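Local coordinates for protein CRISPR-associated endonuclease Cas12b (PDB 5U31) that cleaves DNA as an RNA-guided CRISPR endonuclease, recognising a protospacer adjacent motif in the target in antiviral defence, at residues F395-T406 / H417-L425; L451-L462 / H472-A480. The protein carries 3 engineered substitutions. All blocks are in the same frame, centred on the assembly; numbering follows the deposited sequence.

Interaction 1: residues F395-T406 / H417-L425; sequences FDKLGGNLHQYT and HAIRFHKLL. With nucleotides of chain C; nucleotides of chain D.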
loop_
_atom_site.group_PDB
_atom_site.type_symbol
_atom_site.label_atom_id
_atom_site.label_comp_id
_atom_site.label_asym_id
_atom_site.label_seq_id
_atom_site.Cartn_x
_atom_site.Cartn_y
_atom_site.Cartn_z
ATOM N N PHE A 395 -13.904 -25.477 -8.502
ATOM C CA PHE A 395 -15.176 -26.103 -8.842
ATOM C C PHE A 395 -15.902 -25.174 -9.801
ATOM O O PHE A 395 -16.292 -24.071 -9.411
ATOM C CB PHE A 395 -16.020 -26.348 -7.593
ATOM C CG PHE A 395 -15.870 -27.718 -7.013
ATOM C CD1 PHE A 395 -16.647 -28.762 -7.480
ATOM C CD2 PHE A 395 -14.976 -27.959 -5.984
ATOM C CE1 PHE A 395 -16.526 -30.021 -6.948
ATOM C CE2 PHE A 395 -14.854 -29.224 -5.445
ATOM C CZ PHE A 395 -15.630 -30.255 -5.930
ATOM N N ASP A 396 -16.086 -25.605 -11.043
ATOM C CA ASP A 396 -16.773 -24.749 -11.993
ATOM C C ASP A 396 -18.244 -24.586 -11.611
ATOM O O ASP A 396 -18.825 -25.404 -10.895
ATOM C CB ASP A 396 -16.649 -25.309 -13.409
ATOM C CG ASP A 396 -15.591 -24.590 -14.227
ATOM O OD1 ASP A 396 -15.410 -23.370 -14.018
ATOM O OD2 ASP A 396 -14.941 -25.238 -15.075
ATOM N N LYS A 397 -18.837 -23.493 -12.080
ATOM C CA LYS A 397 -20.265 -23.270 -11.920
ATOM C C LYS A 397 -21.054 -24.323 -12.696
ATOM O O LYS A 397 -20.503 -25.109 -13.468
ATOM C CB LYS A 397 -20.639 -21.883 -12.420
ATOM C CG LYS A 397 -20.530 -21.763 -13.934
ATOM C CD LYS A 397 -20.690 -20.329 -14.370
ATOM C CE LYS A 397 -20.477 -20.152 -15.858
ATOM N NZ LYS A 397 -20.594 -18.705 -16.217
ATOM N N LEU A 398 -22.373 -24.323 -12.502
ATOM C CA LEU A 398 -23.237 -25.223 -13.255
ATOM C C LEU A 398 -23.115 -24.938 -14.745
ATOM O O LEU A 398 -23.343 -23.811 -15.195
ATOM C CB LEU A 398 -24.688 -25.073 -12.810
ATOM C CG LEU A 398 -25.427 -26.367 -12.459
ATOM C CD1 LEU A 398 -26.867 -26.309 -12.891
ATOM C CD2 LEU A 398 -24.751 -27.612 -13.022
ATOM N N GLY A 399 -22.757 -25.968 -15.509
ATOM C CA GLY A 399 -22.510 -25.845 -16.925
ATOM C C GLY A 399 -21.044 -25.840 -17.300
ATOM O O GLY A 399 -20.714 -26.124 -18.455
ATOM N N GLY A 400 -20.164 -25.534 -16.354
ATOM C CA GLY A 400 -18.745 -25.519 -16.627
ATOM C C GLY A 400 -18.215 -26.898 -16.944
ATOM O O GLY A 400 -18.892 -27.916 -16.804
ATOM N N ASN A 401 -16.961 -26.928 -17.387
ATOM C CA ASN A 401 -16.360 -28.189 -17.791
ATOM C C ASN A 401 -15.738 -28.947 -16.634
ATOM O O ASN A 401 -15.546 -30.162 -16.738
ATOM C CB ASN A 401 -15.309 -27.942 -18.872
ATOM C CG ASN A 401 -15.820 -27.049 -19.975
ATOM O OD1 ASN A 401 -15.317 -25.819 -20.018
ATOM N ND2 ASN A 401 -16.659 -27.454 -20.778
ATOM N N LEU A 402 -15.417 -28.270 -15.543
ATOM C CA LEU A 402 -14.857 -28.972 -14.406
ATOM C C LEU A 402 -15.969 -29.653 -13.619
ATOM O O LEU A 402 -17.152 -29.572 -13.958
ATOM C CB LEU A 402 -14.075 -28.011 -13.522
ATOM C CG LEU A 402 -12.779 -27.467 -14.108
ATOM C CD1 LEU A 402 -12.084 -26.597 -13.076
ATOM C CD2 LEU A 402 -11.891 -28.617 -14.560
ATOM N N HIS A 403 -15.581 -30.354 -12.562
ATOM C CA HIS A 403 -16.536 -30.753 -11.544
ATOM C C HIS A 403 -17.312 -29.532 -11.063
ATOM O O HIS A 403 -16.722 -28.527 -10.657
ATOM C CB HIS A 403 -15.784 -31.411 -10.393
ATOM C CG HIS A 403 -14.385 -30.905 -10.237
ATOM N ND1 HIS A 403 -13.335 -31.383 -10.992
ATOM C CD2 HIS A 403 -13.866 -29.952 -9.431
ATOM C CE1 HIS A 403 -12.227 -30.751 -10.650
ATOM N NE2 HIS A 403 -12.521 -29.878 -9.704
ATOM N N GLN A 404 -18.637 -29.619 -11.118
ATOM C CA GLN A 404 -19.510 -28.469 -10.939
ATOM C C GLN A 404 -20.159 -28.462 -9.556
ATOM O O GLN A 404 -20.050 -29.411 -8.777
ATOM C CB GLN A 404 -20.584 -28.452 -12.033
ATOM C CG GLN A 404 -20.026 -28.363 -13.444
ATOM C CD GLN A 404 -20.792 -29.212 -14.438
ATOM O OE1 GLN A 404 -21.922 -28.899 -14.798
ATOM N NE2 GLN A 404 -20.176 -30.300 -14.881
ATOM N N TYR A 405 -20.846 -27.356 -9.260
ATOM C CA TYR A 405 -21.598 -27.196 -8.024
ATOM C C TYR A 405 -22.811 -26.319 -8.299
ATOM O O TYR A 405 -22.769 -25.438 -9.163
ATOM C CB TYR A 405 -20.750 -26.566 -6.909
ATOM C CG TYR A 405 -20.579 -25.078 -7.080
ATOM C CD1 TYR A 405 -21.418 -24.183 -6.430
ATOM C CD2 TYR A 405 -19.592 -24.565 -7.908
ATOM C CE1 TYR A 405 -21.280 -22.819 -6.599
ATOM C CE2 TYR A 405 -19.442 -23.203 -8.079
ATOM C CZ TYR A 405 -20.292 -22.338 -7.424
ATOM O OH TYR A 405 -20.154 -20.984 -7.589
ATOM N N THR A 406 -23.888 -26.561 -7.557
ATOM C CA THR A 406 -25.037 -25.666 -7.529
ATOM C C THR A 406 -25.139 -25.027 -6.154
ATOM O O THR A 406 -24.855 -25.670 -5.138
ATOM C CB THR A 406 -26.354 -26.391 -7.837
ATOM O OG1 THR A 406 -26.586 -27.403 -6.853
ATOM C CG2 THR A 406 -26.323 -27.029 -9.197
ATOM N N HIS A 417 -29.153 -22.080 3.448
ATOM C CA HIS A 417 -28.771 -22.427 2.092
ATOM C C HIS A 417 -27.921 -23.693 2.098
ATOM O O HIS A 417 -27.598 -24.260 3.145
ATOM C CB HIS A 417 -28.033 -21.265 1.436
ATOM C CG HIS A 417 -28.710 -19.944 1.623
ATOM N ND1 HIS A 417 -29.931 -19.647 1.059
ATOM C CD2 HIS A 417 -28.341 -18.844 2.322
ATOM C CE1 HIS A 417 -30.282 -18.420 1.396
ATOM N NE2 HIS A 417 -29.334 -17.910 2.162
ATOM N N ALA A 418 -27.557 -24.144 0.902
ATOM C CA ALA A 418 -26.766 -25.353 0.750
ATOM C C ALA A 418 -26.003 -25.277 -0.558
ATOM O O ALA A 418 -26.318 -24.479 -1.443
ATOM C CB ALA A 418 -27.637 -26.614 0.774
ATOM N N ILE A 419 -24.992 -26.127 -0.667
ATOM C CA ILE A 419 -24.231 -26.287 -1.895
ATOM C C ILE A 419 -24.232 -27.761 -2.249
ATOM O O ILE A 419 -23.958 -28.608 -1.393
ATOM C CB ILE A 419 -22.795 -25.753 -1.751
ATOM C CG1 ILE A 419 -22.759 -24.278 -2.137
ATOM C CG2 ILE A 419 -21.841 -26.551 -2.615
ATOM C CD1 ILE A 419 -21.939 -23.442 -1.215
ATOM N N ARG A 420 -24.563 -28.070 -3.496
ATOM C CA ARG A 420 -24.525 -29.440 -3.986
ATOM C C ARG A 420 -23.270 -29.609 -4.831
ATOM O O ARG A 420 -23.171 -29.043 -5.924
ATOM C CB ARG A 420 -25.775 -29.773 -4.792
ATOM C CG ARG A 420 -25.916 -31.247 -5.088
ATOM C CD ARG A 420 -26.831 -31.483 -6.268
ATOM N NE ARG A 420 -28.139 -30.860 -6.092
ATOM C CZ ARG A 420 -29.087 -31.326 -5.288
ATOM N NH1 ARG A 420 -28.875 -32.421 -4.572
ATOM N NH2 ARG A 420 -30.246 -30.692 -5.195
ATOM N N PHE A 421 -22.311 -30.376 -4.323
ATOM C CA PHE A 421 -21.156 -30.763 -5.122
ATOM C C PHE A 421 -21.544 -31.958 -5.985
ATOM O O PHE A 421 -21.901 -33.017 -5.459
ATOM C CB PHE A 421 -19.968 -31.104 -4.226
ATOM C CG PHE A 421 -19.525 -29.972 -3.339
ATOM C CD1 PHE A 421 -18.542 -29.087 -3.757
ATOM C CD2 PHE A 421 -20.082 -29.799 -2.083
ATOM C CE1 PHE A 421 -18.128 -28.050 -2.943
ATOM C CE2 PHE A 421 -19.667 -28.761 -1.261
ATOM C CZ PHE A 421 -18.691 -27.885 -1.693
ATOM N N HIS A 422 -21.483 -31.790 -7.307
ATOM C CA HIS A 422 -21.903 -32.870 -8.196
ATOM C C HIS A 422 -20.912 -34.026 -8.203
ATOM O O HIS A 422 -21.286 -35.154 -8.535
ATOM C CB HIS A 422 -22.116 -32.326 -9.603
ATOM C CG HIS A 422 -23.179 -31.279 -9.672
ATOM N ND1 HIS A 422 -24.516 -31.588 -9.800
ATOM C CD2 HIS A 422 -23.108 -29.933 -9.591
ATOM C CE1 HIS A 422 -25.222 -30.473 -9.814
ATOM N NE2 HIS A 422 -24.391 -29.455 -9.691
ATOM N N LYS A 423 -19.657 -33.769 -7.859
ATOM C CA LYS A 423 -18.678 -34.818 -7.636
ATOM C C LYS A 423 -17.825 -34.406 -6.453
ATOM O O LYS A 423 -17.509 -33.225 -6.293
ATOM C CB LYS A 423 -17.792 -35.064 -8.865
ATOM C CG LYS A 423 -18.466 -35.817 -9.991
ATOM C CD LYS A 423 -17.444 -36.295 -11.008
ATOM C CE LYS A 423 -16.672 -35.131 -11.619
ATOM N NZ LYS A 423 -15.787 -35.590 -12.720
ATOM N N LEU A 424 -17.458 -35.374 -5.626
ATOM C CA LEU A 424 -16.696 -35.083 -4.423
ATOM C C LEU A 424 -15.981 -36.355 -3.996
ATOM O O LEU A 424 -16.032 -37.381 -4.681
ATOM C CB LEU A 424 -17.607 -34.546 -3.317
ATOM C CG LEU A 424 -16.999 -33.586 -2.299
ATOM C CD1 LEU A 424 -16.568 -32.299 -2.978
ATOM C CD2 LEU A 424 -18.009 -33.305 -1.206
ATOM N N LEU A 425 -15.303 -36.278 -2.859
ATOM C CA LEU A 425 -14.633 -37.420 -2.265
ATOM C C LEU A 425 -15.271 -37.734 -0.925
ATOM O O LEU A 425 -15.613 -36.828 -0.159
ATOM C CB LEU A 425 -13.143 -37.160 -2.084
ATOM C CG LEU A 425 -12.337 -37.124 -3.377
ATOM C CD1 LEU A 425 -10.862 -37.152 -3.046
ATOM C CD2 LEU A 425 -12.717 -38.299 -4.255
ATOM P P DA C 22 -18.072 -19.253 -19.003
ATOM O OP1 DA C 22 -18.798 -17.962 -18.923
ATOM O OP2 DA C 22 -18.560 -20.477 -18.317
ATOM O "O5'" DA C 22 -17.927 -19.678 -20.529
ATOM C "C5'" DA C 22 -17.462 -18.764 -21.465
ATOM C "C4'" DA C 22 -17.565 -19.357 -22.845
ATOM O "O4'" DA C 22 -16.392 -20.164 -23.108
ATOM C "C3'" DA C 22 -18.774 -20.268 -23.062
ATOM O "O3'" DA C 22 -19.357 -19.965 -24.316
ATOM C "C2'" DA C 22 -18.163 -21.670 -23.043
ATOM C "C1'" DA C 22 -16.788 -21.401 -23.635
ATOM N N9 DA C 22 -15.772 -22.387 -23.281
ATOM C C8 DA C 22 -15.393 -22.773 -22.027
ATOM N N7 DA C 22 -14.436 -23.674 -22.015
ATOM C C5 DA C 22 -14.161 -23.883 -23.356
ATOM C C6 DA C 22 -13.237 -24.723 -24.025
ATOM N N6 DA C 22 -12.385 -25.537 -23.391
ATOM N N1 DA C 22 -13.228 -24.692 -25.371
ATOM C C2 DA C 22 -14.078 -23.872 -26.005
ATOM N N3 DA C 22 -14.980 -23.039 -25.491
ATOM C C4 DA C 22 -14.973 -23.094 -24.149
ATOM P P DA C 23 -20.814 -20.513 -24.718
ATOM O OP1 DA C 23 -21.498 -19.398 -25.419
ATOM O OP2 DA C 23 -21.431 -21.197 -23.554
ATOM O "O5'" DA C 23 -20.500 -21.632 -25.808
ATOM C "C5'" DA C 23 -19.605 -21.344 -26.859
ATOM C "C4'" DA C 23 -19.192 -22.616 -27.561
ATOM O "O4'" DA C 23 -18.151 -23.284 -26.802
ATOM C "C3'" DA C 23 -20.313 -23.645 -27.733
ATOM O "O3'" DA C 23 -20.292 -24.132 -29.046
ATOM C "C2'" DA C 23 -19.937 -24.742 -26.741
ATOM C "C1'" DA C 23 -18.426 -24.660 -26.805
ATOM N N9 DA C 23 -17.746 -25.288 -25.681
ATOM C C8 DA C 23 -18.012 -25.125 -24.348
ATOM N N7 DA C 23 -17.226 -25.827 -23.563
ATOM C C5 DA C 23 -16.387 -26.493 -24.445
ATOM C C6 DA C 23 -15.324 -27.403 -24.251
ATOM N N6 DA C 23 -14.910 -27.808 -23.050
ATOM N N1 DA C 23 -14.700 -27.877 -25.348
ATOM C C2 DA C 23 -15.115 -27.466 -26.554
ATOM N N3 DA C 23 -16.099 -26.622 -26.861
ATOM C C4 DA C 23 -16.697 -26.167 -25.752
ATOM P P DT D 3 -21.541 -32.782 -17.489
ATOM O OP1 DT D 3 -21.187 -32.514 -16.089
ATOM O OP2 DT D 3 -21.312 -31.726 -18.494
ATOM O "O5'" DT D 3 -20.719 -34.063 -17.946
ATOM C "C5'" DT D 3 -20.816 -35.257 -17.210
ATOM C "C4'" DT D 3 -20.146 -36.383 -17.958
ATOM O "O4'" DT D 3 -20.693 -36.452 -19.294
ATOM C "C3'" DT D 3 -18.645 -36.214 -18.130
ATOM O "O3'" DT D 3 -18.007 -37.464 -18.009
ATOM C "C2'" DT D 3 -18.527 -35.657 -19.542
ATOM C "C1'" DT D 3 -19.650 -36.389 -20.233
ATOM N N1 DT D 3 -20.164 -35.710 -21.444
ATOM C C2 DT D 3 -19.846 -36.216 -22.678
ATOM O O2 DT D 3 -19.135 -37.191 -22.834
ATOM N N3 DT D 3 -20.386 -35.535 -23.731
ATOM C C4 DT D 3 -21.199 -34.424 -23.673
ATOM O O4 DT D 3 -21.636 -33.880 -24.679
ATOM C C5 DT D 3 -21.502 -33.947 -22.345
ATOM C C7 DT D 3 -22.376 -32.746 -22.152
ATOM C C6 DT D 3 -20.979 -34.610 -21.307
#
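Tyr-405 faces Phe-421 as a non-hydrogen-bonded antiparallel pair (CA to CA 4.6 Å), and Thr-406 with Arg-420 forms the adjoining hydrogen-bonded pair, in which Arg-420 N reaches Thr-406 O at 2.9 Å in the carbonyl plane and Thr-406 N reaches Arg-420 O at 3.1 Å. At the corner of the chain, His-422 N donates to Gln-404 O, the third backbone bond across the contact.

The rings of Phe-395 and Phe-421 form a T-shaped pair: the edge of Phe-421 points at the face of Phe-395, with ring centroids 5.2 Å apart and planes at 69°. The opposite face of Phe-395 carries His-403 CD2 over its centre, so this ring is clamped from both sides, while Lys-423 O lies at its edge. Beyond the pair, Leu-424 CD1 packs on Phe-395 CZ at 3.7 Å. The His-422 imidazole, its CG beside the backbone N (chi1 -61°), lies with its edge toward Tyr-405 N and Thr-406 CG2.

Gln-404 ties this hairpin to DNA. Its chain bends at chi2 (141°), and NE2 donates both to Leu-402 O and to OP1 of DT3 in chain D, at 2.7 Å in the latter case; OE1 accepts Gly-399 N from the type II turn 397-400. Two donations and one acceptance should fix the amide's rotation. The same loop carries Asn-401, a PAM-binding residue, beside the bases of DA22 and DA23 in chain C.

Strand 418-421 is the middle of a three-stranded antiparallel sheet of the WED-II domain, between 405-408 and 437-441. Phe-395 and Phe-421 pack on Ile-482 of strand 473-483, Lys-423 NZ and His-403 ND1 bond to Thr-216, and Leu-424 rests on helix 17-45.

Interaction 2: residues L451-L462 / H472-A480; sequences LLPRDPNEPIAL and HFTGEFGGA. With nucleotides of chain C.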
loop_
_atom_site.group_PDB
_atom_site.type_symbol
_atom_site.label_atom_id
_atom_site.label_comp_id
_atom_site.label_asym_id
_atom_site.label_seq_id
_atom_site.Cartn_x
_atom_site.Cartn_y
_atom_site.Cartn_z
ATOM N N LEU A 451 -27.874 -12.102 -1.741
ATOM C CA LEU A 451 -28.035 -12.935 -2.925
ATOM C C LEU A 451 -29.458 -13.469 -2.974
ATOM O O LEU A 451 -29.907 -14.139 -2.038
ATOM C CB LEU A 451 -27.031 -14.089 -2.926
ATOM C CG LEU A 451 -25.569 -13.657 -2.868
ATOM C CD1 LEU A 451 -24.668 -14.867 -2.890
ATOM C CD2 LEU A 451 -25.260 -12.748 -4.031
ATOM N N LEU A 452 -30.163 -13.164 -4.061
ATOM C CA LEU A 452 -31.482 -13.703 -4.328
ATOM C C LEU A 452 -31.468 -14.473 -5.640
ATOM O O LEU A 452 -30.766 -14.081 -6.578
ATOM C CB LEU A 452 -32.546 -12.592 -4.403
ATOM C CG LEU A 452 -33.013 -11.920 -3.108
ATOM C CD1 LEU A 452 -33.325 -12.968 -2.054
ATOM C CD2 LEU A 452 -31.988 -10.925 -2.582
ATOM N N PRO A 453 -32.213 -15.570 -5.737
ATOM C CA PRO A 453 -32.276 -16.302 -7.007
ATOM C C PRO A 453 -33.061 -15.522 -8.052
ATOM O O PRO A 453 -34.080 -14.896 -7.753
ATOM C CB PRO A 453 -32.985 -17.606 -6.630
ATOM C CG PRO A 453 -33.792 -17.252 -5.427
ATOM C CD PRO A 453 -32.974 -16.242 -4.672
ATOM N N ARG A 454 -32.572 -15.568 -9.292
ATOM C CA ARG A 454 -33.161 -14.812 -10.390
ATOM C C ARG A 454 -34.071 -15.663 -11.267
ATOM O O ARG A 454 -35.225 -15.295 -11.502
ATOM C CB ARG A 454 -32.056 -14.183 -11.251
ATOM C CG ARG A 454 -32.561 -13.145 -12.240
ATOM C CD ARG A 454 -31.703 -13.090 -13.486
ATOM N NE ARG A 454 -30.286 -12.957 -13.171
ATOM C CZ ARG A 454 -29.319 -13.055 -14.076
ATOM N NH1 ARG A 454 -29.625 -13.287 -15.345
ATOM N NH2 ARG A 454 -28.050 -12.925 -13.714
ATOM N N ASP A 455 -33.573 -16.798 -11.754
ATOM C CA ASP A 455 -34.313 -17.655 -12.668
ATOM C C ASP A 455 -34.289 -19.087 -12.146
ATOM O O ASP A 455 -33.203 -19.625 -11.866
ATOM C CB ASP A 455 -33.707 -17.584 -14.075
ATOM C CG ASP A 455 -34.512 -18.350 -15.097
ATOM O OD1 ASP A 455 -35.665 -18.719 -14.794
ATOM O OD2 ASP A 455 -33.991 -18.585 -16.206
ATOM N N PRO A 456 -35.447 -19.729 -11.976
ATOM C CA PRO A 456 -35.436 -21.133 -11.532
ATOM C C PRO A 456 -34.891 -22.092 -12.575
ATOM O O PRO A 456 -34.257 -23.090 -12.208
ATOM C CB PRO A 456 -36.913 -21.418 -11.225
ATOM C CG PRO A 456 -37.523 -20.076 -10.997
ATOM C CD PRO A 456 -36.793 -19.137 -11.911
ATOM N N ASN A 457 -35.111 -21.824 -13.864
ATOM C CA ASN A 457 -34.618 -22.731 -14.894
ATOM C C ASN A 457 -33.101 -22.672 -15.028
ATOM O O ASN A 457 -32.473 -23.684 -15.359
ATOM C CB ASN A 457 -35.292 -22.425 -16.231
ATOM C CG ASN A 457 -36.715 -22.948 -16.296
ATOM O OD1 ASN A 457 -37.062 -23.914 -15.615
ATOM N ND2 ASN A 457 -37.545 -22.316 -17.118
ATOM N N GLU A 458 -32.493 -21.512 -14.773
ATOM C CA GLU A 458 -31.039 -21.363 -14.801
ATOM C C GLU A 458 -30.530 -21.132 -13.384
ATOM O O GLU A 458 -30.471 -19.985 -12.919
ATOM C CB GLU A 458 -30.617 -20.220 -15.725
ATOM C CG GLU A 458 -30.754 -20.542 -17.203
ATOM C CD GLU A 458 -30.032 -19.541 -18.081
ATOM O OE1 GLU A 458 -29.299 -18.688 -17.534
ATOM O OE2 GLU A 458 -30.197 -19.605 -19.318
ATOM N N PRO A 459 -30.131 -22.185 -12.663
ATOM C CA PRO A 459 -29.751 -22.030 -11.251
ATOM C C PRO A 459 -28.419 -21.331 -11.039
ATOM O O PRO A 459 -27.873 -21.347 -9.931
ATOM C CB PRO A 459 -29.691 -23.478 -10.750
ATOM C CG PRO A 459 -29.400 -24.269 -11.952
ATOM C CD PRO A 459 -30.085 -23.592 -13.094
ATOM N N ILE A 460 -27.883 -20.728 -12.096
ATOM C CA ILE A 460 -26.659 -19.947 -11.986
ATOM C C ILE A 460 -26.963 -18.465 -11.767
ATOM O O ILE A 460 -26.166 -17.755 -11.146
ATOM C CB ILE A 460 -25.801 -20.187 -13.245
ATOM C CG1 ILE A 460 -24.842 -21.347 -13.012
ATOM C CG2 ILE A 460 -25.055 -18.953 -13.675
ATOM C CD1 ILE A 460 -24.124 -21.261 -11.697
ATOM N N ALA A 461 -28.125 -18.001 -12.219
ATOM C CA ALA A 461 -28.483 -16.593 -12.138
ATOM C C ALA A 461 -28.797 -16.184 -10.704
ATOM O O ALA A 461 -29.254 -16.989 -9.888
ATOM C CB ALA A 461 -29.689 -16.301 -13.030
ATOM N N LEU A 462 -28.553 -14.913 -10.404
ATOM C CA LEU A 462 -28.862 -14.383 -9.085
ATOM C C LEU A 462 -29.084 -12.883 -9.190
ATOM O O LEU A 462 -28.796 -12.256 -10.212
ATOM C CB LEU A 462 -27.755 -14.705 -8.077
ATOM C CG LEU A 462 -26.310 -14.316 -8.415
ATOM C CD1 LEU A 462 -25.990 -12.859 -8.111
ATOM C CD2 LEU A 462 -25.349 -15.218 -7.673
ATOM N N HIS A 472 -31.791 -4.038 -7.506
ATOM C CA HIS A 472 -30.762 -5.053 -7.352
ATOM C C HIS A 472 -30.050 -5.293 -8.677
ATOM O O HIS A 472 -30.645 -5.195 -9.753
ATOM C CB HIS A 472 -31.368 -6.361 -6.846
ATOM C CG HIS A 472 -32.214 -6.200 -5.625
ATOM N ND1 HIS A 472 -31.717 -5.720 -4.433
ATOM C CD2 HIS A 472 -33.525 -6.459 -5.409
ATOM C CE1 HIS A 472 -32.686 -5.684 -3.537
ATOM N NE2 HIS A 472 -33.793 -6.128 -4.104
ATOM N N PHE A 473 -28.758 -5.597 -8.591
ATOM C CA PHE A 473 -27.985 -5.956 -9.769
ATOM C C PHE A 473 -28.303 -7.382 -10.193
ATOM O O PHE A 473 -28.659 -8.230 -9.371
ATOM C CB PHE A 473 -26.485 -5.849 -9.499
ATOM C CG PHE A 473 -26.038 -4.511 -8.991
ATOM C CD1 PHE A 473 -25.884 -3.442 -9.857
ATOM C CD2 PHE A 473 -25.730 -4.332 -7.651
ATOM C CE1 PHE A 473 -25.457 -2.212 -9.391
ATOM C CE2 PHE A 473 -25.304 -3.108 -7.182
ATOM C CZ PHE A 473 -25.168 -2.046 -8.052
ATOM N N THR A 474 -28.152 -7.654 -11.484
ATOM C CA THR A 474 -28.258 -9.019 -11.972
ATOM C C THR A 474 -26.870 -9.644 -12.019
ATOM O O THR A 474 -25.888 -8.980 -12.361
ATOM C CB THR A 474 -28.921 -9.065 -13.350
ATOM O OG1 THR A 474 -28.068 -8.451 -14.323
ATOM C CG2 THR A 474 -30.252 -8.332 -13.317
ATOM N N GLY A 475 -26.790 -10.920 -11.648
ATOM C CA GLY A 475 -25.500 -11.570 -11.547
ATOM C C GLY A 475 -25.599 -13.067 -11.732
ATOM O O GLY A 475 -26.688 -13.641 -11.817
ATOM N N GLU A 476 -24.430 -13.697 -11.793
ATOM C CA GLU A 476 -24.324 -15.135 -11.964
ATOM C C GLU A 476 -23.292 -15.684 -10.996
ATOM O O GLU A 476 -22.309 -15.015 -10.665
ATOM C CB GLU A 476 -23.919 -15.515 -13.394
ATOM C CG GLU A 476 -24.967 -15.262 -14.464
ATOM C CD GLU A 476 -24.435 -15.583 -15.849
ATOM O OE1 GLU A 476 -23.219 -15.852 -15.963
ATOM O OE2 GLU A 476 -25.225 -15.568 -16.818
ATOM N N PHE A 477 -23.527 -16.909 -10.539
ATOM C CA PHE A 477 -22.502 -17.625 -9.798
ATOM C C PHE A 477 -21.347 -17.959 -10.729
ATOM O O PHE A 477 -21.542 -18.229 -11.919
ATOM C CB PHE A 477 -23.067 -18.902 -9.182
ATOM C CG PHE A 477 -23.933 -18.670 -7.979
ATOM C CD1 PHE A 477 -23.368 -18.342 -6.757
ATOM C CD2 PHE A 477 -25.310 -18.809 -8.059
ATOM C CE1 PHE A 477 -24.160 -18.135 -5.645
ATOM C CE2 PHE A 477 -26.109 -18.603 -6.949
ATOM C CZ PHE A 477 -25.531 -18.264 -5.741
ATOM N N GLY A 478 -20.136 -17.923 -10.187
ATOM C CA GLY A 478 -18.955 -18.268 -10.951
ATOM C C GLY A 478 -18.225 -19.428 -10.314
ATOM O O GLY A 478 -18.827 -20.197 -9.557
ATOM N N GLY A 479 -16.935 -19.562 -10.603
ATOM C CA GLY A 479 -16.163 -20.635 -10.015
ATOM C C GLY A 479 -16.066 -20.510 -8.508
ATOM O O GLY A 479 -16.264 -19.447 -7.921
ATOM N N ALA A 480 -15.756 -21.635 -7.874
ATOM C CA ALA A 480 -15.605 -21.717 -6.433
ATOM C C ALA A 480 -14.341 -22.495 -6.116
ATOM O O ALA A 480 -13.857 -23.285 -6.929
ATOM C CB ALA A 480 -16.812 -22.387 -5.772
ATOM P P DG C 21 -14.979 -18.681 -13.577
ATOM O OP1 DG C 21 -15.277 -17.296 -13.162
ATOM O OP2 DG C 21 -16.065 -19.683 -13.622
ATOM O "O5'" DG C 21 -14.337 -18.637 -15.030
ATOM C "C5'" DG C 21 -14.345 -19.799 -15.850
ATOM C "C4'" DG C 21 -14.571 -19.402 -17.293
ATOM O "O4'" DG C 21 -13.443 -19.798 -18.107
ATOM C "C3'" DG C 21 -15.809 -20.001 -17.952
ATOM O "O3'" DG C 21 -16.561 -18.971 -18.543
ATOM C "C2'" DG C 21 -15.239 -20.950 -19.008
ATOM C "C1'" DG C 21 -13.927 -20.266 -19.336
ATOM N N9 DG C 21 -12.919 -21.142 -19.911
ATOM C C8 DG C 21 -12.109 -22.023 -19.240
ATOM N N7 DG C 21 -11.281 -22.660 -20.021
ATOM C C5 DG C 21 -11.560 -22.164 -21.289
ATOM C C6 DG C 21 -10.983 -22.482 -22.541
ATOM O O6 DG C 21 -10.077 -23.289 -22.788
ATOM N N1 DG C 21 -11.564 -21.756 -23.573
ATOM C C2 DG C 21 -12.570 -20.836 -23.417
ATOM N N2 DG C 21 -12.999 -20.235 -24.530
ATOM N N3 DG C 21 -13.113 -20.520 -22.252
ATOM C C4 DG C 21 -12.563 -21.226 -21.236
#
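The hairpin of strands 461-464 and 473-483 in the WED-II domain holds this contact, and its second strand runs on to Gly-479, whose amide N meets OP2 of DG21 in chain C at 3.1 Å, the experimentally established phosphate lock on the target strand. Ala-461 and Glu-476 form a non-hydrogen-bonded antiparallel pair. Leu-462 and Gly-475 are the hydrogen-bonded pair, with Gly-475 N to Leu-462 O at 2.8 Å, and within the type I turn 458-461 Ile-460 O accepts Phe-477 N at 2.8 Å, nearly straight at 167°.

Leu-462 packs on Phe-477. With CG between its backbone N and carbonyl carbon (chi1 54°), it directs CD2 over the centre of the Phe-477 ring, 3.4 Å from the centroid and 6° off the normal, a CH-pi contact. Ile-460 adds two methyl contacts: CD1 against Phe-477 CB at 3.6 Å, CG2 against Glu-476 CB. The guanidinium of Arg-454 has Ala-461 CB over the centre of one face and Thr-474 CB nearer the rim of the other, and its NE makes a weak bond to Leu-462 O.

Backbone bonds thus set the register, while apolar contacts hold the Phe-477 ring. Main-chain bonding on two sides, to 461-464 and to 502-510, together with the Phe-477 packing, is consistent with a well-placed strand leading to Gly-479, whose amide meets the phosphate.

How the interactions relate
Interactions 1 and 2 lie in series along the chain, with centres 14 Å apart, both inside the WED-II domain. They meet along strand 473-483: Phe-395 N lies 2.7 Å from Ala-480 O and Tyr-405 OH lies 2.5 Å from Gly-478 O, both probable hydrogen bonds that bracket Gly-479 in sequence. Loop meets loop where Leu-398 CD1 packs on Pro-459 CG at 3.4 Å, and loop meets strand where Lys-397 CD packs on Phe-477 O at 3.3 Å. Along chain C the order is reversed: interaction 2 meets DG21, interaction 1 the following DA22 and DA23. Phosphate-lock Gly-479 and PAM-binding Asn-401 thus lie on directly touching parts of the domain, which probably helps keep them in fixed relation.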